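Local coordinates for surface-associated protein CshB (Streptococcus gordonii, PDB 6YZG) that probably serves as a cell-wall-anchored adhesin that attaches streptococci to host ligands such as fibronectin, represented here by its second non-repetitive domain, at residues N12-K20 with T82-A90; A178-M186 with L220-N231. All coordinates share one frame; numbering follows the deposited sequence.

Contact 1 of 2, residues N12-K20 with T82-A90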
ATOM      1  N   ASN A  12      13.350 -32.709  -7.835  1.00 13.32           N
ATOM      2  CA  ASN A  12      14.140 -32.804  -6.610  1.00 13.67           C
ATOM      3  C   ASN A  12      13.647 -31.801  -5.563  1.00 13.73           C
ATOM      4  O   ASN A  12      14.477 -31.179  -4.887  1.00 14.37           O
ATOM      5  CB  ASN A  12      15.631 -32.641  -6.878  1.00 13.76           C
ATOM      6  CG  ASN A  12      16.516 -33.133  -5.754  1.00 13.80           C
ATOM      7  OD1 ASN A  12      16.066 -33.978  -4.982  1.00 17.40           O
ATOM      8  ND2 ASN A  12      17.687 -32.559  -5.625  1.00 15.12           N
ATOM      9  N   LEU A  13      12.340 -31.808  -5.341  1.00 14.93           N
ATOM     10  CA  LEU A  13      11.687 -31.055  -4.258  1.00 15.11           C
ATOM     11  C   LEU A  13      11.799 -31.812  -2.945  1.00 18.86           C
ATOM     12  O   LEU A  13      12.028 -33.017  -2.947  1.00 19.74           O
ATOM     13  CB  LEU A  13      10.223 -30.818  -4.579  1.00 15.57           C
ATOM     14  CG  LEU A  13       9.947 -29.922  -5.776  1.00 16.45           C
ATOM     15  CD1 LEU A  13       8.502 -30.041  -6.232  1.00 18.50           C
ATOM     16  CD2 LEU A  13      10.319 -28.471  -5.575  1.00 17.05           C
ATOM     17  N   ASP A  14      11.581 -31.113  -1.834  1.00 17.29           N
ATOM     18  CA  ASP A  14      11.585 -31.736  -0.479  1.00 21.64           C
ATOM     19  C   ASP A  14      10.260 -32.487  -0.227  1.00 23.89           C
ATOM     20  O   ASP A  14       9.431 -32.434  -1.071  1.00 23.48           O
ATOM     21  CB  ASP A  14      11.949 -30.705   0.597  1.00 21.66           C
ATOM     22  CG  ASP A  14      10.881 -29.691   0.966  1.00 23.01           C
ATOM     23  OD1 ASP A  14       9.771 -29.851   0.557  1.00 26.51           O
ATOM     24  OD2 ASP A  14      11.228 -28.731   1.642  1.00 25.48           O
ATOM     25  N   GLN A  15      10.126 -33.067   0.968  1.00 32.16           N
ATOM     26  CA  GLN A  15       8.938 -33.847   1.426  1.00 34.00           C
ATOM     27  C   GLN A  15       7.645 -33.025   1.333  1.00 35.20           C
ATOM     28  O   GLN A  15       6.587 -33.622   1.206  1.00 39.26           O
ATOM     29  CB  GLN A  15       9.116 -34.241   2.902  1.00 38.48           C
ATOM     30  CG  GLN A  15       9.992 -35.469   3.180  1.00 38.48           C
ATOM     31  CD  GLN A  15      10.310 -35.794   4.630  1.00 38.77           C
ATOM     32  OE1 GLN A  15      11.270 -35.300   5.234  1.00 43.95           O
ATOM     33  NE2 GLN A  15       9.506 -36.650   5.224  1.00 40.83           N
ATOM     34  N   ARG A  16       7.719 -31.702   1.448  1.00 31.76           N
ATOM     35  CA  ARG A  16       6.519 -30.834   1.431  1.00 29.18           C
ATOM     36  C   ARG A  16       6.306 -30.181   0.068  1.00 28.04           C
ATOM     37  O   ARG A  16       5.535 -29.278  -0.003  1.00 29.83           O
ATOM     38  CB  ARG A  16       6.610 -29.829   2.582  1.00 30.69           C
ATOM     39  CG  ARG A  16       6.819 -30.496   3.931  1.00 31.32           C
ATOM     40  CD  ARG A  16       6.681 -29.558   5.111  1.00 30.15           C
ATOM     41  NE  ARG A  16       7.728 -28.565   5.044  1.00 27.27           N
ATOM     42  CZ  ARG A  16       7.815 -27.464   5.776  1.00 26.10           C
ATOM     43  NH1 ARG A  16       6.917 -27.185   6.696  1.00 26.53           N
ATOM     44  NH2 ARG A  16       8.808 -26.640   5.574  1.00 23.79           N
ATOM     45  N   GLY A  17       7.038 -30.631  -0.946  1.00 24.20           N
ATOM     46  CA  GLY A  17       6.919 -30.094  -2.299  1.00 24.84           C
ATOM     47  C   GLY A  17       7.582 -28.725  -2.436  1.00 20.18           C
ATOM     48  O   GLY A  17       7.213 -27.967  -3.314  1.00 22.08           O
ATOM     49  N   GLY A  18       8.466 -28.389  -1.517  1.00 20.43           N
ATOM     50  CA  GLY A  18       9.192 -27.122  -1.608  1.00 18.10           C
ATOM     51  C   GLY A  18      10.666 -27.282  -1.953  1.00 15.59           C
ATOM     52  O   GLY A  18      11.193 -28.429  -2.094  1.00 15.57           O
ATOM     53  N   LEU A  19      11.335 -26.149  -2.053  1.00 13.41           N
ATOM     54  CA  LEU A  19      12.718 -26.134  -2.544  1.00 12.55           C
ATOM     55  C   LEU A  19      13.629 -26.652  -1.447  1.00 11.43           C
ATOM     56  O   LEU A  19      13.531 -26.293  -0.276  1.00 13.42           O
ATOM     57  CB  LEU A  19      13.125 -24.712  -2.962  1.00 13.38           C
ATOM     58  CG  LEU A  19      12.724 -24.330  -4.394  1.00 14.42           C
ATOM     59  CD1 LEU A  19      11.282 -24.576  -4.726  1.00 15.81           C
ATOM     60  CD2 LEU A  19      13.065 -22.861  -4.625  1.00 14.88           C
ATOM     61  N   LYS A  20      14.660 -27.334  -1.907  1.00 12.14           N
ATOM     62  CA  LYS A  20      15.839 -27.696  -1.093  1.00 11.79           C
ATOM     63  C   LYS A  20      17.095 -27.413  -1.938  1.00 10.48           C
ATOM     64  O   LYS A  20      16.962 -27.148  -3.124  1.00 11.17           O
ATOM     65  CB  LYS A  20      15.839 -29.160  -0.635  1.00 12.69           C
ATOM     66  CG  LYS A  20      15.782 -30.219  -1.719  1.00 16.20           C
ATOM     67  CD  LYS A  20      15.430 -31.542  -1.093  1.00 21.90           C
ATOM     68  CE  LYS A  20      15.866 -32.693  -1.921  1.00 29.63           C
ATOM     69  NZ  LYS A  20      16.170 -33.815  -0.995  1.00 26.63           N
ATOM     70  N   THR A  82       6.133 -23.374  15.515  1.00 20.81           N
ATOM     71  CA  THR A  82       5.626 -24.102  14.326  1.00 24.68           C
ATOM     72  C   THR A  82       6.745 -24.143  13.292  1.00 20.55           C
ATOM     73  O   THR A  82       7.597 -23.262  13.256  1.00 19.70           O
ATOM     74  CB  THR A  82       4.311 -23.472  13.866  1.00 27.39           C
ATOM     75  OG1 THR A  82       3.585 -24.302  12.946  1.00 31.34           O
ATOM     76  CG2 THR A  82       4.546 -22.146  13.188  1.00 27.96           C
ATOM     77  N   PRO A  83       6.873 -25.214  12.501  1.00 20.69           N
ATOM     78  CA  PRO A  83       7.970 -25.309  11.554  1.00 19.10           C
ATOM     79  C   PRO A  83       7.781 -24.236  10.507  1.00 16.50           C
ATOM     80  O   PRO A  83       6.681 -23.919  10.106  1.00 18.41           O
ATOM     81  CB  PRO A  83       7.812 -26.685  10.922  1.00 22.19           C
ATOM     82  CG  PRO A  83       6.953 -27.435  11.917  1.00 23.38           C
ATOM     83  CD  PRO A  83       6.008 -26.406  12.480  1.00 22.82           C
ATOM     84  N   PRO A  84       8.865 -23.618  10.042  1.00 17.80           N
ATOM     85  CA  PRO A  84       8.690 -22.659   8.977  1.00 17.48           C
ATOM     86  C   PRO A  84       8.386 -23.394   7.687  1.00 15.93           C
ATOM     87  O   PRO A  84       8.632 -24.607   7.565  1.00 17.92           O
ATOM     88  CB  PRO A  84      10.035 -21.976   8.840  1.00 18.65           C
ATOM     89  CG  PRO A  84      10.979 -23.016   9.303  1.00 19.76           C
ATOM     90  CD  PRO A  84      10.256 -23.821  10.411  1.00 18.46           C
ATOM     91  N   PRO A  85       7.834 -22.637   6.736  1.00 15.79           N
ATOM     92  CA  PRO A  85       7.423 -23.182   5.439  1.00 16.23           C
ATOM     93  C   PRO A  85       8.664 -23.433   4.576  1.00 14.35           C
ATOM     94  O   PRO A  85       9.775 -23.288   4.997  1.00 16.06           O
ATOM     95  CB  PRO A  85       6.522 -22.115   4.900  1.00 17.56           C
ATOM     96  CG  PRO A  85       7.190 -20.843   5.391  1.00 16.88           C
ATOM     97  CD  PRO A  85       7.628 -21.177   6.795  1.00 16.48           C
ATOM     98  N   SER A  86       8.411 -23.971   3.389  1.00 16.84           N
ATOM     99  CA  SER A  86       9.422 -24.112   2.330  1.00 15.00           C
ATOM    100  C   SER A  86       9.107 -23.067   1.270  1.00 12.70           C
ATOM    101  O   SER A  86       7.964 -22.650   1.073  1.00 14.54           O
ATOM    102  CB  SER A  86       9.492 -25.496   1.734  1.00 18.05           C
ATOM    103  OG  SER A  86       9.872 -26.466   2.724  1.00 21.44           O
ATOM    104  N   VAL A  87      10.145 -22.654   0.587  1.00 12.03           N
ATOM    105  CA  VAL A  87       9.992 -21.828  -0.615  1.00 12.02           C
ATOM    106  C   VAL A  87       9.273 -22.664  -1.661  1.00 12.21           C
ATOM    107  O   VAL A  87       9.640 -23.869  -1.810  1.00 13.18           O
ATOM    108  CB  VAL A  87      11.349 -21.343  -1.112  1.00 12.17           C
ATOM    109  CG1 VAL A  87      11.190 -20.513  -2.371  1.00 11.83           C
ATOM    110  CG2 VAL A  87      12.083 -20.548  -0.027  1.00 11.92           C
ATOM    111  N   THR A  88       8.314 -22.101  -2.344  1.00 12.14           N
ATOM    112  CA  THR A  88       7.502 -22.915  -3.291  1.00 13.63           C
ATOM    113  C   THR A  88       6.903 -22.057  -4.385  1.00 14.93           C
ATOM    114  O   THR A  88       6.694 -20.884  -4.195  1.00 13.61           O
ATOM    115  CB  THR A  88       6.418 -23.668  -2.526  1.00 15.93           C
ATOM    116  OG1 THR A  88       5.780 -24.623  -3.389  1.00 18.00           O
ATOM    117  CG2 THR A  88       5.415 -22.734  -1.921  1.00 15.87           C
ATOM    118  N   GLY A  89       6.622 -22.689  -5.548  1.00 18.18           N
ATOM    119  CA  GLY A  89       5.831 -22.039  -6.595  1.00 21.63           C
ATOM    120  C   GLY A  89       4.440 -22.609  -6.648  1.00 27.78           C
ATOM    121  O   GLY A  89       3.674 -22.199  -7.534  1.00 30.00           O
ATOM    122  N   ALA A  90       4.240 -23.656  -5.871  1.00 32.33           N
ATOM    123  CA  ALA A  90       3.010 -24.464  -5.963  1.00 46.60           C
ATOM    124  C   ALA A  90       1.847 -23.564  -5.620  1.00 52.73           C
ATOM    125  O   ALA A  90       1.830 -23.113  -4.477  1.00 63.04           O
ATOM    126  CB  ALA A  90       3.120 -25.661  -5.044  1.00 41.82           C
TER
HETATM  127  O   HOH W   1       5.025 -24.847   7.746  1.00 37.73           O
HETATM  128  O   HOH W   2      12.573 -24.038   1.078  1.00 16.85           O
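Ser86 lies at the centre of a polar junction with Asp14 and Arg16. Its CB rests 3.7 Å from Gly18 CA, an approach made possible because Gly18 carries no side chain. One bond further, OG sits beside the backbone N (chi1 -62°) and gives its proton to Asp14 OD2 at 2.9 Å, using that oxygen's syn lone pair. The same OG accepts from Arg16 NH2 at 3.0 Å, so one small hydroxyl bridges acid and base, donating to the first and accepting from the second. Arginine suits its place because its flat end has several N-H groups: NH1 and NH2 both converge end-on on Pro84 O, NH2 at 2.9 Å and NH1 less directly. That carbonyl oxygen lies in the guanidinium plane, whereas Ser86 OG is tilted 28° from it. The Arg16 chain bends at chi3 (-64°), which brings the edge of the group to Pro84 O. Further along, Leu19 N donates to Val87 O at 2.9 Å, a water joins Leu19 O to Val87 N, and Leu19 CD2 packs on Val87 CG1 at 3.8 Å. Asp14 OD1, meanwhile, receives Arg16 N and Gly18 N from opposite faces of its plane. The Arg16 N bond makes an Asx turn, set on a type I beta turn from Asp14 to Gly17, and the Gly18 N bond adds to it; the loop between strands 10-11 and 24-30 is thereby joined to the proline-rich loop.

Contact 2 of 2, residues A178-M186 with L220-N231. Unlike the reference sequence in segment 178-186: Asn180 (reference Thr).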
ATOM      1  N   ALA A 178      11.889   7.336 -10.180  1.00 32.33           N
ATOM      2  CA  ALA A 178      11.113   6.220 -10.785  1.00 30.02           C
ATOM      3  C   ALA A 178      10.405   5.298  -9.773  1.00 32.55           C
ATOM      4  O   ALA A 178       9.369   4.752 -10.153  1.00 32.11           O
ATOM      5  CB  ALA A 178      12.052   5.431 -11.649  1.00 28.28           C
ATOM      6  N   TYR A 179      11.010   4.990  -8.608  1.00 31.62           N
ATOM      7  CA  TYR A 179      10.465   4.168  -7.463  1.00 27.19           C
ATOM      8  C   TYR A 179      11.053   4.844  -6.215  1.00 17.56           C
ATOM      9  O   TYR A 179      11.917   5.705  -6.391  1.00 23.20           O
ATOM     10  CB  TYR A 179      10.837   2.658  -7.439  1.00 24.94           C
ATOM     11  CG  TYR A 179      12.279   2.429  -7.804  1.00 19.14           C
ATOM     12  CD1 TYR A 179      12.634   2.280  -9.126  1.00 18.28           C
ATOM     13  CD2 TYR A 179      13.302   2.543  -6.869  1.00 16.17           C
ATOM     14  CE1 TYR A 179      13.952   2.319  -9.546  1.00 16.11           C
ATOM     15  CE2 TYR A 179      14.619   2.548  -7.272  1.00 14.02           C
ATOM     16  CZ  TYR A 179      14.961   2.389  -8.609  1.00 13.84           C
ATOM     17  OH  TYR A 179      16.232   2.473  -9.024  1.00 14.27           O
ATOM     18  N   ASN A 180      10.755   4.333  -5.023  1.00 19.17           N
ATOM     19  CA  ASN A 180      11.301   4.937  -3.790  1.00 18.30           C
ATOM     20  C   ASN A 180      12.263   3.995  -3.025  1.00 15.91           C
ATOM     21  O   ASN A 180      11.871   2.952  -2.649  1.00 17.98           O
ATOM     22  CB  ASN A 180      10.122   5.373  -2.927  1.00 23.55           C
ATOM     23  CG  ASN A 180      10.601   5.864  -1.600  1.00 21.75           C
ATOM     24  OD1 ASN A 180      11.378   6.794  -1.536  1.00 42.20           O
ATOM     25  ND2 ASN A 180      10.207   5.182  -0.552  1.00 42.47           N
ATOM     26  N   VAL A 181      13.504   4.411  -2.805  1.00 14.30           N
ATOM     27  CA  VAL A 181      14.492   3.645  -2.025  1.00 13.28           C
ATOM     28  C   VAL A 181      14.169   3.789  -0.532  1.00 14.81           C
ATOM     29  O   VAL A 181      13.976   4.930  -0.085  1.00 14.91           O
ATOM     30  CB  VAL A 181      15.918   4.109  -2.336  1.00 16.38           C
ATOM     31  CG1 VAL A 181      16.928   3.255  -1.592  1.00 16.31           C
ATOM     32  CG2 VAL A 181      16.128   4.126  -3.844  1.00 16.68           C
ATOM     33  N   ILE A 182      14.076   2.710   0.227  1.00 12.63           N
ATOM     34  CA  ILE A 182      13.752   2.820   1.663  1.00 12.39           C
ATOM     35  C   ILE A 182      14.987   3.328   2.373  1.00 14.08           C
ATOM     36  O   ILE A 182      16.076   2.728   2.269  1.00 13.83           O
ATOM     37  CB  ILE A 182      13.288   1.473   2.259  1.00 13.31           C
ATOM     38  CG1 ILE A 182      12.065   0.962   1.530  1.00 13.37           C
ATOM     39  CG2 ILE A 182      13.042   1.607   3.742  1.00 12.94           C
ATOM     40  CD1 ILE A 182      11.584  -0.442   1.892  1.00 13.46           C
ATOM     41  N   THR A 183      14.796   4.386   3.154  1.00 14.48           N
ATOM     42  CA  THR A 183      15.869   4.936   3.967  1.00 15.53           C
ATOM     43  C   THR A 183      15.655   4.681   5.453  1.00 14.38           C
ATOM     44  O   THR A 183      14.534   4.298   5.865  1.00 14.05           O
ATOM     45  CB  THR A 183      15.964   6.444   3.732  1.00 16.52           C
ATOM     46  OG1 THR A 183      14.765   7.024   4.233  1.00 18.87           O
ATOM     47  CG2 THR A 183      16.143   6.798   2.277  1.00 17.80           C
ATOM     48  N   LYS A 184      16.730   4.853   6.212  1.00 15.39           N
ATOM     49  CA  LYS A 184      16.645   4.725   7.678  1.00 17.32           C
ATOM     50  C   LYS A 184      15.571   5.655   8.231  1.00 17.00           C
ATOM     51  O   LYS A 184      14.805   5.231   9.054  1.00 16.87           O
ATOM     52  CB  LYS A 184      18.017   5.003   8.295  1.00 18.92           C
ATOM     53  CG  LYS A 184      18.014   4.982   9.815  1.00 22.29           C
ATOM     54  CD  LYS A 184      19.376   4.819  10.420  1.00 24.10           C
ATOM     55  CE  LYS A 184      19.274   4.465  11.893  1.00 30.16           C
ATOM     56  NZ  LYS A 184      20.608   4.322  12.514  1.00 32.67           N
ATOM     57  N   LYS A 185      15.497   6.892   7.750  1.00 17.52           N
ATOM     58  CA  LYS A 185      14.449   7.823   8.211  1.00 19.39           C
ATOM     59  C   LYS A 185      13.059   7.283   7.927  1.00 18.95           C
ATOM     60  O   LYS A 185      12.167   7.311   8.805  1.00 20.42           O
ATOM     61  CB  LYS A 185      14.680   9.184   7.534  1.00 23.26           C
ATOM     62  CG  LYS A 185      13.612  10.202   7.952  1.00 28.01           C
ATOM     63  CD  LYS A 185      13.792  11.569   7.341  1.00 34.44           C
ATOM     64  CE  LYS A 185      13.193  12.665   8.197  1.00 39.05           C
ATOM     65  NZ  LYS A 185      11.794  12.355   8.579  1.00 42.63           N
ATOM     66  N   MET A 186      12.813   6.736   6.741  1.00 17.18           N
ATOM     67  CA  MET A 186      11.486   6.212   6.399  1.00 18.18           C
ATOM     68  C   MET A 186      11.134   5.028   7.318  1.00 16.75           C
ATOM     69  O   MET A 186       9.962   4.867   7.732  1.00 17.49           O
ATOM     70  CB  MET A 186      11.448   5.713   4.958  1.00 19.36           C
ATOM     71  CG  MET A 186      11.385   6.812   3.940  1.00 20.29           C
ATOM     72  SD  MET A 186      11.782   6.145   2.273  1.00 23.47           S
ATOM     73  CE  MET A 186      12.141   7.670   1.409  1.00 30.03           C
ATOM     74  N   LEU A 220      21.221   0.621  -8.595  1.00  9.64           N
ATOM     75  CA  LEU A 220      21.445   0.507 -10.044  1.00  8.67           C
ATOM     76  C   LEU A 220      22.948   0.613 -10.303  1.00  9.88           C
ATOM     77  O   LEU A 220      23.652   1.431  -9.678  1.00 10.38           O
ATOM     78  CB  LEU A 220      20.723   1.603 -10.825  1.00  9.63           C
ATOM     79  CG  LEU A 220      19.228   1.576 -10.689  1.00  9.43           C
ATOM     80  CD1 LEU A 220      18.597   2.724 -11.491  1.00 10.50           C
ATOM     81  CD2 LEU A 220      18.596   0.257 -11.117  1.00  9.90           C
ATOM     82  N   GLY A 221      23.449  -0.197 -11.226  1.00  8.71           N
ATOM     83  CA  GLY A 221      24.869  -0.184 -11.512  1.00  9.98           C
ATOM     84  C   GLY A 221      25.698  -0.795 -10.419  1.00 11.56           C
ATOM     85  O   GLY A 221      26.921  -0.422 -10.286  1.00 15.91           O
ATOM     86  N   SER A 222      25.098  -1.590  -9.560  1.00  9.00           N
ATOM     87  CA  SER A 222      25.778  -2.448  -8.600  1.00  8.19           C
ATOM     88  C   SER A 222      25.151  -3.828  -8.681  1.00  7.87           C
ATOM     89  O   SER A 222      24.160  -3.999  -9.397  1.00  8.51           O
ATOM     90  CB  SER A 222      25.662  -1.912  -7.163  1.00  8.56           C
ATOM     91  OG  SER A 222      24.417  -2.226  -6.578  1.00  9.06           O
ATOM     92  N   GLN A 223      25.660  -4.740  -7.890  1.00  8.13           N
ATOM     93  CA  GLN A 223      25.152  -6.123  -7.910  1.00  7.77           C
ATOM     94  C   GLN A 223      24.124  -6.366  -6.797  1.00  7.73           C
ATOM     95  O   GLN A 223      23.687  -7.530  -6.666  1.00  8.72           O
ATOM     96  CB  GLN A 223      26.300  -7.132  -7.894  1.00  8.94           C
ATOM     97  CG  GLN A 223      27.093  -7.161  -9.179  1.00  8.15           C
ATOM     98  CD  GLN A 223      28.227  -8.150  -9.239  1.00  9.67           C
ATOM     99  OE1 GLN A 223      28.479  -8.782 -10.301  1.00 12.06           O
ATOM    100  NE2 GLN A 223      28.931  -8.290  -8.165  1.00  8.46           N
ATOM    101  N   VAL A 224      23.676  -5.333  -6.093  1.00  7.43           N
ATOM    102  CA  VAL A 224      22.656  -5.455  -5.034  1.00  7.56           C
ATOM    103  C   VAL A 224      21.593  -4.407  -5.266  1.00  7.88           C
ATOM    104  O   VAL A 224      21.925  -3.208  -5.254  1.00  9.40           O
ATOM    105  CB  VAL A 224      23.308  -5.281  -3.654  1.00  8.09           C
ATOM    106  CG1 VAL A 224      22.251  -5.516  -2.570  1.00  8.13           C
ATOM    107  CG2 VAL A 224      24.489  -6.217  -3.501  1.00  8.90           C
ATOM    108  N   PHE A 225      20.339  -4.778  -5.460  1.00  7.30           N
ATOM    109  CA  PHE A 225      19.213  -3.873  -5.692  1.00  7.47           C
ATOM    110  C   PHE A 225      18.176  -3.994  -4.601  1.00  7.81           C
ATOM    111  O   PHE A 225      17.817  -5.101  -4.210  1.00  8.74           O
ATOM    112  CB  PHE A 225      18.537  -4.173  -7.029  1.00  8.91           C
ATOM    113  CG  PHE A 225      17.492  -3.181  -7.447  1.00  9.06           C
ATOM    114  CD1 PHE A 225      17.828  -1.872  -7.760  1.00  8.79           C
ATOM    115  CD2 PHE A 225      16.160  -3.539  -7.492  1.00  9.65           C
ATOM    116  CE1 PHE A 225      16.837  -0.965  -8.138  1.00  9.57           C
ATOM    117  CE2 PHE A 225      15.177  -2.635  -7.880  1.00 10.10           C
ATOM    118  CZ  PHE A 225      15.536  -1.359  -8.161  1.00  9.38           C
ATOM    119  N   GLY A 226      17.723  -2.836  -4.154  1.00  8.72           N
ATOM    120  CA  GLY A 226      16.682  -2.786  -3.126  1.00  9.63           C
ATOM    121  C   GLY A 226      17.269  -2.704  -1.730  1.00  9.08           C
ATOM    122  O   GLY A 226      18.441  -2.760  -1.581  1.00  9.93           O
ATOM    123  N   PRO A 227      16.434  -2.693  -0.689  1.00  9.82           N
ATOM    124  CA  PRO A 227      14.996  -2.734  -0.817  1.00  9.62           C
ATOM    125  C   PRO A 227      14.323  -1.393  -1.130  1.00 10.69           C
ATOM    126  O   PRO A 227      14.680  -0.398  -0.676  1.00 11.54           O
ATOM    127  CB  PRO A 227      14.573  -3.258   0.568  1.00 11.03           C
ATOM    128  CG  PRO A 227      15.583  -2.640   1.470  1.00 10.69           C
ATOM    129  CD  PRO A 227      16.872  -2.769   0.689  1.00 10.24           C
ATOM    130  N   ASN A 228      13.300  -1.487  -1.950  1.00 11.87           N
ATOM    131  CA  ASN A 228      12.514  -0.302  -2.331  1.00 13.56           C
ATOM    132  C   ASN A 228      11.017  -0.513  -2.127  1.00 20.95           C
ATOM    133  O   ASN A 228      10.589  -1.537  -1.689  1.00 17.49           O
ATOM    134  CB  ASN A 228      12.585  -0.103  -3.836  1.00 15.32           C
ATOM    135  CG  ASN A 228      13.995  -0.059  -4.353  1.00 16.24           C
ATOM    136  OD1 ASN A 228      14.800   0.714  -3.900  1.00 22.08           O
ATOM    137  ND2 ASN A 228      14.280  -0.929  -5.299  1.00 14.93           N
ATOM    138  N   ARG A 229      10.280   0.528  -2.517  1.00 25.85           N
ATOM    139  CA  ARG A 229       8.799   0.508  -2.630  1.00 31.44           C
ATOM    140  C   ARG A 229       8.389   1.338  -3.846  1.00 28.75           C
ATOM    141  O   ARG A 229       9.012   2.328  -4.145  1.00 31.27           O
ATOM    142  CB  ARG A 229       8.118   0.852  -1.314  1.00 37.65           C
ATOM    143  CG  ARG A 229       8.607   2.101  -0.609  1.00 38.05           C
ATOM    144  CD  ARG A 229       7.933   2.148   0.725  1.00 43.38           C
ATOM    145  NE  ARG A 229       6.536   1.782   0.621  1.00 44.97           N
ATOM    146  CZ  ARG A 229       5.549   2.618   0.867  1.00 48.61           C
ATOM    147  NH1 ARG A 229       4.295   2.232   0.747  1.00 40.08           N
ATOM    148  NH2 ARG A 229       5.844   3.839   1.258  1.00 49.39           N
ATOM    149  N   SER A 230       7.380   0.860  -4.569  1.00 35.88           N
ATOM    150  CA  SER A 230       6.794   1.556  -5.750  1.00 34.32           C
ATOM    151  C   SER A 230       6.167   2.862  -5.245  1.00 33.46           C
ATOM    152  O   SER A 230       5.700   2.813  -4.086  1.00 33.22           O
ATOM    153  CB  SER A 230       5.769   0.713  -6.486  1.00 40.20           C
ATOM    154  OG  SER A 230       5.033   1.538  -7.386  1.00 39.58           O
ATOM    155  N   ASN A 231       6.267   3.945  -6.044  1.00 38.25           N
ATOM    156  CA  ASN A 231       5.990   5.354  -5.637  1.00 41.42           C
ATOM    157  C   ASN A 231       4.781   5.922  -6.402  1.00 47.56           C
ATOM    158  O   ASN A 231       4.422   7.096  -6.136  1.00 46.53           O
ATOM    159  CB  ASN A 231       7.241   6.251  -5.786  1.00 38.44           C
ATOM    160  CG  ASN A 231       7.551   6.727  -7.194  1.00 38.61           C
ATOM    161  OD1 ASN A 231       6.975   6.245  -8.161  1.00 37.63           O
ATOM    162  ND2 ASN A 231       8.503   7.643  -7.333  1.00 42.97           N
TER
HETATM  163  O   HOH W   3      16.848   0.500   0.871  1.00 12.32           O
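A short antiparallel beta ladder joins Asn180 and Val181 to Arg229 and Asn228, forming one edge of a three-stranded sheet. Asn180 and Arg229 are the hydrogen-bonded pair: Asn180 N reaches Arg229 O at 2.8 Å, and Arg229 N returns to Asn180 O at 2.9 Å. Beyond the non-hydrogen-bonded pair Val181 and Asn228, Ile182 N donates to Pro227 O at 3.3 Å, and a water links that oxygen to Ile182 O. The peptide before Pro227 is cis, consistent with the break in strand 224-229 at this point. On the face of Asn180 and Arg229 the two side chains run side by side, Asn180 ND2 3.5 Å from Arg229 CG, and ND2 also makes a weak bond to Met186 SD. Asn228, on the other face, turns its amide obliquely toward the Tyr179 ring, the planes 42° apart. Its OD1 lies 3.5 Å from Val181 CA and is buried with no polar partner in the model. Tyr179, with CG between backbone N and carbonyl carbon (chi1 42°), presents its ring face to the edge of Phe225 in an offset edge-to-face pair, centroids 5.5 Å apart and planes at 80°. Tyrosine suits this place because its ring packs on Phe225 while its OH, touched by Leu220 CD1, bonds to Thr217 O. Arg229 NE is held by Ala148 O. Strand 224-229 is the middle one, between 180-181 and 153-158; Thr183 caps helix 184-193, and Val238 of the second subunit packs on Phe225.

Overall arrangement
Contact 1 closes before contact 2 opens along the chain, and both fall within the sequence range of CshA non-repetitive domain 2. Their centres are 29 Å apart and their nearest atoms about 17 Å apart, so they do not touch. Residues 12-20 and 82-90 join loops around the six-stranded antiparallel sheet, their centre about 20 Å from the centre of the chain. Residues 178-186 and 220-231 belong to the three-stranded sheet, with their centre about 12 Å from that of the chain. Their places in the assembly differ: the second subunit reaches contact 2, where its Arg284 bonds to Gly221 O, but does not touch contact 1. Neither contact includes a bound ligand, and no fibronectin-binding role can be assigned to either.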